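Long-range contact in PrgZ (Enterococcus faecalis, PDB 4FAJ), which is a membrane-anchored extracellular receptor that binds pheromone peptides and probably serves in peptide uptake, as in related solute-binding proteins: residues M316-N330 with L457-A471. Sequence-based numbering, arbitrary orientation.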
ATOM      1  N   MET A 316      12.179   0.972   1.161  1.00 15.80           N
ATOM      2  CA  MET A 316      10.909   0.386   0.733  1.00 15.18           C
ATOM      3  C   MET A 316      10.528   0.843  -0.681  1.00 14.32           C
ATOM      4  O   MET A 316      10.932   1.916  -1.113  1.00 13.24           O
ATOM      5  CB  MET A 316       9.804   0.811   1.677  1.00 15.87           C
ATOM      6  CG  MET A 316      10.006   0.421   3.128  1.00 17.40           C
ATOM      7  SD  MET A 316       9.664  -1.330   3.404  1.00 19.83           S
ATOM      8  CE  MET A 316      11.310  -1.934   3.710  1.00 18.86           C
ATOM      9  N   ALA A 317       9.722   0.027  -1.373  1.00 13.55           N
ATOM     10  CA  ALA A 317       9.172   0.378  -2.699  1.00 13.00           C
ATOM     11  C   ALA A 317       7.923   1.240  -2.508  1.00 12.44           C
ATOM     12  O   ALA A 317       6.800   0.848  -2.850  1.00 11.77           O
ATOM     13  CB  ALA A 317       8.852  -0.895  -3.512  1.00 12.14           C
ATOM     14  N   ASN A 318       8.140   2.440  -1.974  1.00 11.70           N
ATOM     15  CA  ASN A 318       7.070   3.244  -1.396  1.00 11.55           C
ATOM     16  C   ASN A 318       7.393   4.716  -1.669  1.00 11.69           C
ATOM     17  O   ASN A 318       8.397   5.221  -1.194  1.00 12.27           O
ATOM     18  CB  ASN A 318       7.009   2.889   0.101  1.00 11.11           C
ATOM     19  CG  ASN A 318       5.978   3.678   0.923  1.00 11.99           C
ATOM     20  OD1 ASN A 318       6.010   3.583   2.163  1.00 11.90           O
ATOM     21  ND2 ASN A 318       5.054   4.407   0.279  1.00 11.21           N
ATOM     22  N   THR A 319       6.558   5.373  -2.475  1.00 11.85           N
ATOM     23  CA  THR A 319       6.719   6.787  -2.781  1.00 11.90           C
ATOM     24  C   THR A 319       5.650   7.584  -2.017  1.00 12.40           C
ATOM     25  O   THR A 319       4.465   7.240  -2.069  1.00 12.55           O
ATOM     26  CB  THR A 319       6.560   7.045  -4.292  1.00 12.00           C
ATOM     27  OG1 THR A 319       7.581   6.329  -5.015  1.00 11.10           O
ATOM     28  CG2 THR A 319       6.659   8.558  -4.611  1.00 10.61           C
ATOM     29  N   MET A 320       6.069   8.631  -1.315  1.00 13.43           N
ATOM     30  CA  MET A 320       5.119   9.594  -0.734  1.00 14.18           C
ATOM     31  C   MET A 320       4.906  10.751  -1.728  1.00 14.87           C
ATOM     32  O   MET A 320       5.871  11.300  -2.279  1.00 14.35           O
ATOM     33  CB  MET A 320       5.615  10.129   0.616  1.00 14.52           C
ATOM     34  CG  MET A 320       5.601   9.122   1.747  1.00 16.37           C
ATOM     35  SD  MET A 320       3.962   8.460   2.156  1.00 17.34           S
ATOM     36  CE  MET A 320       3.040   9.956   2.533  1.00 17.93           C
ATOM     37  N   PHE A 321       3.633  11.091  -1.958  1.00 15.07           N
ATOM     38  CA  PHE A 321       3.227  12.108  -2.933  1.00 15.99           C
ATOM     39  C   PHE A 321       2.558  13.303  -2.260  1.00 16.12           C
ATOM     40  O   PHE A 321       2.079  13.196  -1.129  1.00 15.14           O
ATOM     41  CB  PHE A 321       2.171  11.552  -3.894  1.00 16.41           C
ATOM     42  CG  PHE A 321       2.580  10.326  -4.651  1.00 17.37           C
ATOM     43  CD1 PHE A 321       3.431  10.416  -5.743  1.00 20.24           C
ATOM     44  CD2 PHE A 321       2.031   9.091  -4.337  1.00 19.99           C
ATOM     45  CE1 PHE A 321       3.776   9.288  -6.472  1.00 20.85           C
ATOM     46  CE2 PHE A 321       2.376   7.947  -5.066  1.00 20.66           C
ATOM     47  CZ  PHE A 321       3.251   8.046  -6.123  1.00 20.67           C
ATOM     48  N   LEU A 322       2.516  14.429  -2.983  1.00 16.63           N
ATOM     49  CA  LEU A 322       1.437  15.404  -2.844  1.00 17.34           C
ATOM     50  C   LEU A 322       0.435  15.080  -3.937  1.00 17.61           C
ATOM     51  O   LEU A 322       0.706  15.287  -5.139  1.00 16.93           O
ATOM     52  CB  LEU A 322       1.920  16.852  -3.006  1.00 18.03           C
ATOM     53  CG  LEU A 322       2.596  17.510  -1.817  1.00 18.79           C
ATOM     54  CD1 LEU A 322       2.937  18.946  -2.139  1.00 19.94           C
ATOM     55  CD2 LEU A 322       1.723  17.466  -0.586  1.00 19.82           C
ATOM     56  N   GLU A 323      -0.698  14.506  -3.540  1.00 17.77           N
ATOM     57  CA  GLU A 323      -1.800  14.324  -4.457  1.00 18.07           C
ATOM     58  C   GLU A 323      -2.548  15.642  -4.547  1.00 17.88           C
ATOM     59  O   GLU A 323      -2.625  16.385  -3.570  1.00 18.18           O
ATOM     60  CB  GLU A 323      -2.731  13.204  -3.998  1.00 18.59           C
ATOM     61  CG  GLU A 323      -2.118  11.836  -4.126  1.00 22.14           C
ATOM     62  CD  GLU A 323      -3.148  10.720  -4.034  1.00 25.84           C
ATOM     63  OE1 GLU A 323      -3.863  10.492  -5.038  1.00 29.20           O
ATOM     64  OE2 GLU A 323      -3.219  10.065  -2.974  1.00 28.77           O
ATOM     65  N   MET A 324      -3.097  15.921  -5.724  1.00 17.22           N
ATOM     66  CA  MET A 324      -3.687  17.219  -6.025  1.00 17.39           C
ATOM     67  C   MET A 324      -5.074  17.031  -6.629  1.00 18.14           C
ATOM     68  O   MET A 324      -5.227  16.313  -7.622  1.00 17.95           O
ATOM     69  CB  MET A 324      -2.802  17.964  -7.021  1.00 17.28           C
ATOM     70  CG  MET A 324      -1.499  18.485  -6.434  1.00 16.03           C
ATOM     71  SD  MET A 324      -0.320  19.077  -7.686  1.00 15.59           S
ATOM     72  CE  MET A 324      -0.033  17.595  -8.621  1.00 15.35           C
ATOM     73  N   ASN A 325      -6.072  17.684  -6.037  1.00 18.70           N
ATOM     74  CA  ASN A 325      -7.449  17.631  -6.533  1.00 20.04           C
ATOM     75  C   ASN A 325      -7.609  18.417  -7.833  1.00 20.88           C
ATOM     76  O   ASN A 325      -7.646  19.650  -7.832  1.00 21.30           O
ATOM     77  CB  ASN A 325      -8.412  18.164  -5.472  1.00 20.47           C
ATOM     78  CG  ASN A 325      -9.878  17.932  -5.830  1.00 23.19           C
ATOM     79  OD1 ASN A 325     -10.244  17.864  -7.012  1.00 23.87           O
ATOM     80  ND2 ASN A 325     -10.725  17.824  -4.802  1.00 20.26           N
ATOM     81  N   GLN A 326      -7.717  17.682  -8.933  1.00 21.73           N
ATOM     82  CA  GLN A 326      -7.782  18.245 -10.285  1.00 23.48           C
ATOM     83  C   GLN A 326      -9.145  17.971 -10.946  1.00 25.43           C
ATOM     84  O   GLN A 326      -9.241  17.885 -12.165  1.00 25.98           O
ATOM     85  CB  GLN A 326      -6.659  17.645 -11.157  1.00 23.06           C
ATOM     86  CG  GLN A 326      -5.237  17.905 -10.626  1.00 22.21           C
ATOM     87  CD  GLN A 326      -4.228  16.843 -11.057  1.00 20.47           C
ATOM     88  OE1 GLN A 326      -3.809  16.794 -12.232  1.00 19.53           O
ATOM     89  NE2 GLN A 326      -3.837  15.979 -10.116  1.00 16.63           N
ATOM     90  N   THR A 327     -10.198  17.844 -10.145  1.00 27.20           N
ATOM     91  CA  THR A 327     -11.539  17.604 -10.681  1.00 28.80           C
ATOM     92  C   THR A 327     -12.154  18.850 -11.332  1.00 30.22           C
ATOM     93  O   THR A 327     -13.080  18.746 -12.149  1.00 30.99           O
ATOM     94  CB  THR A 327     -12.482  17.090  -9.577  1.00 28.87           C
ATOM     95  OG1 THR A 327     -12.468  18.008  -8.477  1.00 30.16           O
ATOM     96  CG2 THR A 327     -12.038  15.723  -9.109  1.00 28.27           C
ATOM     97  N   GLY A 328     -11.633  20.025 -10.981  1.00 31.43           N
ATOM     98  CA  GLY A 328     -12.212  21.294 -11.408  1.00 32.44           C
ATOM     99  C   GLY A 328     -12.733  22.095 -10.227  1.00 33.51           C
ATOM    100  O   GLY A 328     -12.848  23.318 -10.309  1.00 34.16           O
ATOM    101  N   GLU A 329     -13.033  21.410  -9.119  1.00 33.97           N
ATOM    102  CA  GLU A 329     -13.489  22.082  -7.899  1.00 34.81           C
ATOM    103  C   GLU A 329     -12.465  23.119  -7.442  1.00 34.21           C
ATOM    104  O   GLU A 329     -12.836  24.234  -7.080  1.00 35.14           O
ATOM    105  CB  GLU A 329     -13.754  21.084  -6.760  1.00 35.33           C
ATOM    106  CG  GLU A 329     -14.780  19.975  -7.068  1.00 37.70           C
ATOM    107  CD  GLU A 329     -16.160  20.494  -7.474  1.00 41.93           C
ATOM    108  OE1 GLU A 329     -16.533  21.632  -7.101  1.00 44.71           O
ATOM    109  OE2 GLU A 329     -16.883  19.744  -8.169  1.00 44.94           O
ATOM    110  N   ASN A 330     -11.181  22.761  -7.471  1.00 32.82           N
ATOM    111  CA  ASN A 330     -10.132  23.696  -7.090  1.00 31.88           C
ATOM    112  C   ASN A 330      -9.522  24.365  -8.317  1.00 31.33           C
ATOM    113  O   ASN A 330      -8.904  23.710  -9.162  1.00 30.74           O
ATOM    114  CB  ASN A 330      -9.056  23.006  -6.255  1.00 31.55           C
ATOM    115  CG  ASN A 330      -8.074  23.993  -5.649  1.00 31.52           C
ATOM    116  OD1 ASN A 330      -7.125  24.418  -6.299  1.00 29.73           O
ATOM    117  ND2 ASN A 330      -8.306  24.369  -4.397  1.00 32.44           N
ATOM    118  N   LEU A 457     -10.129  11.129   1.282  1.00 21.99           N
ATOM    119  CA  LEU A 457      -9.487  10.778   0.009  1.00 22.40           C
ATOM    120  C   LEU A 457     -10.483  10.105  -0.925  1.00 22.93           C
ATOM    121  O   LEU A 457     -10.555  10.457  -2.099  1.00 22.54           O
ATOM    122  CB  LEU A 457      -8.285   9.855   0.213  1.00 21.77           C
ATOM    123  CG  LEU A 457      -7.005  10.532   0.707  1.00 22.91           C
ATOM    124  CD1 LEU A 457      -6.005   9.474   1.130  1.00 22.72           C
ATOM    125  CD2 LEU A 457      -6.409  11.477  -0.372  1.00 21.78           C
ATOM    126  N   THR A 458     -11.259   9.158  -0.391  1.00 23.53           N
ATOM    127  CA  THR A 458     -12.251   8.433  -1.189  1.00 23.80           C
ATOM    128  C   THR A 458     -13.296   9.380  -1.768  1.00 24.71           C
ATOM    129  O   THR A 458     -13.697   9.217  -2.912  1.00 24.65           O
ATOM    130  CB  THR A 458     -12.948   7.307  -0.381  1.00 23.91           C
ATOM    131  OG1 THR A 458     -11.969   6.380   0.088  1.00 23.07           O
ATOM    132  CG2 THR A 458     -13.978   6.546  -1.240  1.00 24.56           C
ATOM    133  N   LYS A 459     -13.711  10.377  -0.984  1.00 25.46           N
ATOM    134  CA  LYS A 459     -14.714  11.353  -1.420  1.00 26.47           C
ATOM    135  C   LYS A 459     -14.124  12.547  -2.183  1.00 26.22           C
ATOM    136  O   LYS A 459     -14.871  13.402  -2.659  1.00 26.58           O
ATOM    137  CB  LYS A 459     -15.523  11.858  -0.212  1.00 27.40           C
ATOM    138  CG  LYS A 459     -16.314  10.754   0.496  1.00 29.80           C
ATOM    139  CD  LYS A 459     -16.956  11.260   1.791  1.00 33.32           C
ATOM    140  CE  LYS A 459     -17.962  10.260   2.355  1.00 34.82           C
ATOM    141  NZ  LYS A 459     -19.315  10.405   1.737  1.00 37.14           N
ATOM    142  N   LYS A 460     -12.797  12.601  -2.300  1.00 25.37           N
ATOM    143  CA  LYS A 460     -12.079  13.751  -2.891  1.00 25.17           C
ATOM    144  C   LYS A 460     -12.338  15.062  -2.145  1.00 25.05           C
ATOM    145  O   LYS A 460     -12.335  16.153  -2.728  1.00 25.36           O
ATOM    146  CB  LYS A 460     -12.366  13.889  -4.394  1.00 25.41           C
ATOM    147  CG  LYS A 460     -12.046  12.638  -5.207  1.00 26.11           C
ATOM    148  CD  LYS A 460     -12.178  12.898  -6.704  1.00 27.17           C
ATOM    149  CE  LYS A 460     -11.632  11.748  -7.548  1.00 27.87           C
ATOM    150  NZ  LYS A 460     -12.376  10.474  -7.338  1.00 28.93           N
ATOM    151  N   ASP A 461     -12.523  14.945  -0.837  1.00 24.77           N
ATOM    152  CA  ASP A 461     -12.770  16.088   0.039  1.00 24.61           C
ATOM    153  C   ASP A 461     -11.413  16.604   0.520  1.00 23.24           C
ATOM    154  O   ASP A 461     -11.078  16.550   1.704  1.00 22.28           O
ATOM    155  CB  ASP A 461     -13.664  15.661   1.211  1.00 25.26           C
ATOM    156  CG  ASP A 461     -14.097  16.830   2.090  1.00 28.11           C
ATOM    157  OD1 ASP A 461     -13.890  18.004   1.710  1.00 30.83           O
ATOM    158  OD2 ASP A 461     -14.662  16.567   3.174  1.00 30.66           O
ATOM    159  N   PHE A 462     -10.630  17.091  -0.433  1.00 21.77           N
ATOM    160  CA  PHE A 462      -9.310  17.620  -0.148  1.00 21.06           C
ATOM    161  C   PHE A 462      -8.831  18.515  -1.286  1.00 20.57           C
ATOM    162  O   PHE A 462      -9.416  18.537  -2.366  1.00 19.96           O
ATOM    163  CB  PHE A 462      -8.316  16.485   0.104  1.00 20.05           C
ATOM    164  CG  PHE A 462      -7.871  15.773  -1.141  1.00 19.70           C
ATOM    165  CD1 PHE A 462      -8.632  14.752  -1.681  1.00 19.92           C
ATOM    166  CD2 PHE A 462      -6.682  16.120  -1.771  1.00 18.50           C
ATOM    167  CE1 PHE A 462      -8.218  14.091  -2.828  1.00 19.83           C
ATOM    168  CE2 PHE A 462      -6.268  15.463  -2.918  1.00 18.36           C
ATOM    169  CZ  PHE A 462      -7.037  14.450  -3.445  1.00 19.12           C
ATOM    170  N   THR A 463      -7.758  19.235  -1.015  1.00 19.95           N
ATOM    171  CA  THR A 463      -7.097  20.064  -1.997  1.00 20.60           C
ATOM    172  C   THR A 463      -5.735  19.446  -2.312  1.00 19.69           C
ATOM    173  O   THR A 463      -5.546  18.890  -3.401  1.00 19.72           O
ATOM    174  CB  THR A 463      -6.995  21.496  -1.466  1.00 20.98           C
ATOM    175  OG1 THR A 463      -8.323  21.999  -1.285  1.00 23.13           O
ATOM    176  CG2 THR A 463      -6.227  22.392  -2.425  1.00 22.67           C
ATOM    177  N   LEU A 464      -4.814  19.513  -1.354  1.00 19.24           N
ATOM    178  CA  LEU A 464      -3.566  18.757  -1.400  1.00 18.51           C
ATOM    179  C   LEU A 464      -3.597  17.669  -0.337  1.00 18.21           C
ATOM    180  O   LEU A 464      -4.189  17.833   0.741  1.00 17.87           O
ATOM    181  CB  LEU A 464      -2.348  19.641  -1.116  1.00 18.80           C
ATOM    182  CG  LEU A 464      -1.992  20.793  -2.036  1.00 20.05           C
ATOM    183  CD1 LEU A 464      -0.936  21.641  -1.345  1.00 20.40           C
ATOM    184  CD2 LEU A 464      -1.493  20.265  -3.377  1.00 20.28           C
ATOM    185  N   SER A 465      -2.880  16.587  -0.610  1.00 17.50           N
ATOM    186  CA  SER A 465      -2.785  15.482   0.330  1.00 17.23           C
ATOM    187  C   SER A 465      -1.377  14.895   0.371  1.00 16.65           C
ATOM    188  O   SER A 465      -0.820  14.557  -0.671  1.00 16.33           O
ATOM    189  CB  SER A 465      -3.772  14.401  -0.084  1.00 17.65           C
ATOM    190  OG  SER A 465      -3.609  13.228   0.688  1.00 19.29           O
ATOM    191  N   LEU A 466      -0.820  14.761   1.573  1.00 16.04           N
ATOM    192  CA  LEU A 466       0.430  14.029   1.759  1.00 15.88           C
ATOM    193  C   LEU A 466       0.063  12.570   1.970  1.00 15.91           C
ATOM    194  O   LEU A 466      -0.270  12.152   3.087  1.00 16.25           O
ATOM    195  CB  LEU A 466       1.215  14.550   2.963  1.00 16.21           C
ATOM    196  CG  LEU A 466       2.528  13.822   3.274  1.00 16.34           C
ATOM    197  CD1 LEU A 466       3.440  13.832   2.055  1.00 16.40           C
ATOM    198  CD2 LEU A 466       3.236  14.468   4.460  1.00 19.39           C
ATOM    199  N   SER A 467       0.100  11.814   0.884  1.00 16.14           N
ATOM    200  CA  SER A 467      -0.239  10.395   0.896  1.00 16.63           C
ATOM    201  C   SER A 467       0.649   9.657  -0.113  1.00 16.39           C
ATOM    202  O   SER A 467       1.222  10.267  -1.032  1.00 17.02           O
ATOM    203  CB  SER A 467      -1.735  10.188   0.596  1.00 17.39           C
ATOM    204  OG  SER A 467      -2.198  11.022  -0.468  1.00 19.33           O
ATOM    205  N   GLY A 468       0.776   8.351   0.073  1.00 15.53           N
ATOM    206  CA  GLY A 468       1.685   7.551  -0.732  1.00 15.30           C
ATOM    207  C   GLY A 468       1.181   6.171  -1.079  1.00 14.95           C
ATOM    208  O   GLY A 468       0.073   5.771  -0.702  1.00 14.43           O
ATOM    209  N   TRP A 469       2.014   5.450  -1.824  1.00 14.43           N
ATOM    210  CA  TRP A 469       1.693   4.111  -2.296  1.00 14.09           C
ATOM    211  C   TRP A 469       2.915   3.249  -2.073  1.00 14.00           C
ATOM    212  O   TRP A 469       4.042   3.683  -2.380  1.00 13.54           O
ATOM    213  CB  TRP A 469       1.363   4.155  -3.791  1.00 14.46           C
ATOM    214  CG  TRP A 469       0.899   2.818  -4.362  1.00 14.22           C
ATOM    215  CD1 TRP A 469       1.628   1.939  -5.110  1.00 13.95           C
ATOM    216  CD2 TRP A 469      -0.395   2.249  -4.220  1.00 12.83           C
ATOM    217  NE1 TRP A 469       0.857   0.844  -5.442  1.00 13.57           N
ATOM    218  CE2 TRP A 469      -0.392   1.013  -4.908  1.00 13.71           C
ATOM    219  CE3 TRP A 469      -1.559   2.655  -3.565  1.00 12.69           C
ATOM    220  CZ2 TRP A 469      -1.514   0.188  -4.961  1.00 12.20           C
ATOM    221  CZ3 TRP A 469      -2.682   1.836  -3.629  1.00 13.37           C
ATOM    222  CH2 TRP A 469      -2.647   0.615  -4.311  1.00 12.41           C
ATOM    223  N   GLN A 470       2.714   2.052  -1.519  1.00 13.86           N
ATOM    224  CA  GLN A 470       3.746   1.020  -1.554  1.00 14.51           C
ATOM    225  C   GLN A 470       3.352  -0.031  -2.584  1.00 13.77           C
ATOM    226  O   GLN A 470       2.221  -0.515  -2.562  1.00 13.32           O
ATOM    227  CB  GLN A 470       3.953   0.344  -0.202  1.00 14.83           C
ATOM    228  CG  GLN A 470       4.813  -0.936  -0.314  1.00 17.70           C
ATOM    229  CD  GLN A 470       5.690  -1.196   0.871  1.00 21.56           C
ATOM    230  OE1 GLN A 470       6.367  -0.291   1.355  1.00 23.53           O
ATOM    231  NE2 GLN A 470       5.732  -2.465   1.326  1.00 22.57           N
ATOM    232  N   ALA A 471       4.290  -0.392  -3.459  1.00 13.51           N
ATOM    233  CA  ALA A 471       4.027  -1.385  -4.489  1.00 13.70           C
ATOM    234  C   ALA A 471       3.488  -2.646  -3.839  1.00 13.71           C
ATOM    235  O   ALA A 471       3.964  -3.039  -2.781  1.00 13.50           O
ATOM    236  CB  ALA A 471       5.289  -1.725  -5.254  1.00 13.68           C
TER
HETATM  237  O   HOH W   1       6.553   1.095   3.588  1.00 20.30           O
HETATM  238  O   HOH W   2      -2.252   6.812  -2.205  1.00 31.67           O
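The Phe-462 ring takes Asn-325 CB over one face and Leu-457 CD2 over the other, both offset toward the rim, while Glu-323 O comes to its edge, 3.8 Å from CE2. It packs at one end of an antiparallel ladder in the mixed sheet of this family 5 solute-binding protein, where residues 318-324 pair with strand 464-470. The Phe-321 ring, farther along, has Ser-467 O near its plane at the edge, and CE2 touches Trp-469 CB; Thr-319 CG2 sits over one of its faces. Paired backbone hydrogen bonds join Thr-319 to Trp-469, Phe-321 to Ser-467 and Glu-323 to Ser-465. The ladder illustrates how a binding protein extends a sheet onto its ligand: Gly-468 and Trp-469 also pair with the bound peptide, and Asn-318 ND2, besides a weak bond to Trp-469 O, bonds a polar peptide side chain. Met-320 folds back through two bends (chi2 -61°, chi3 -57°), which bring CE to 3.6 Å from Ser-467 C. Among the buried polar groups, Glu-323 OE2, which also bonds His-491 ND1, accepts from Ser-467 OG on its anti side at 2.9 Å. Past the strand, Asn-325 OD1 closes an Asx turn by accepting from Thr-327 N, and takes Thr-327 OG1 as well; the same amide sends ND2 across to Phe-462 O, 2.9 Å away and nearly in the amide plane.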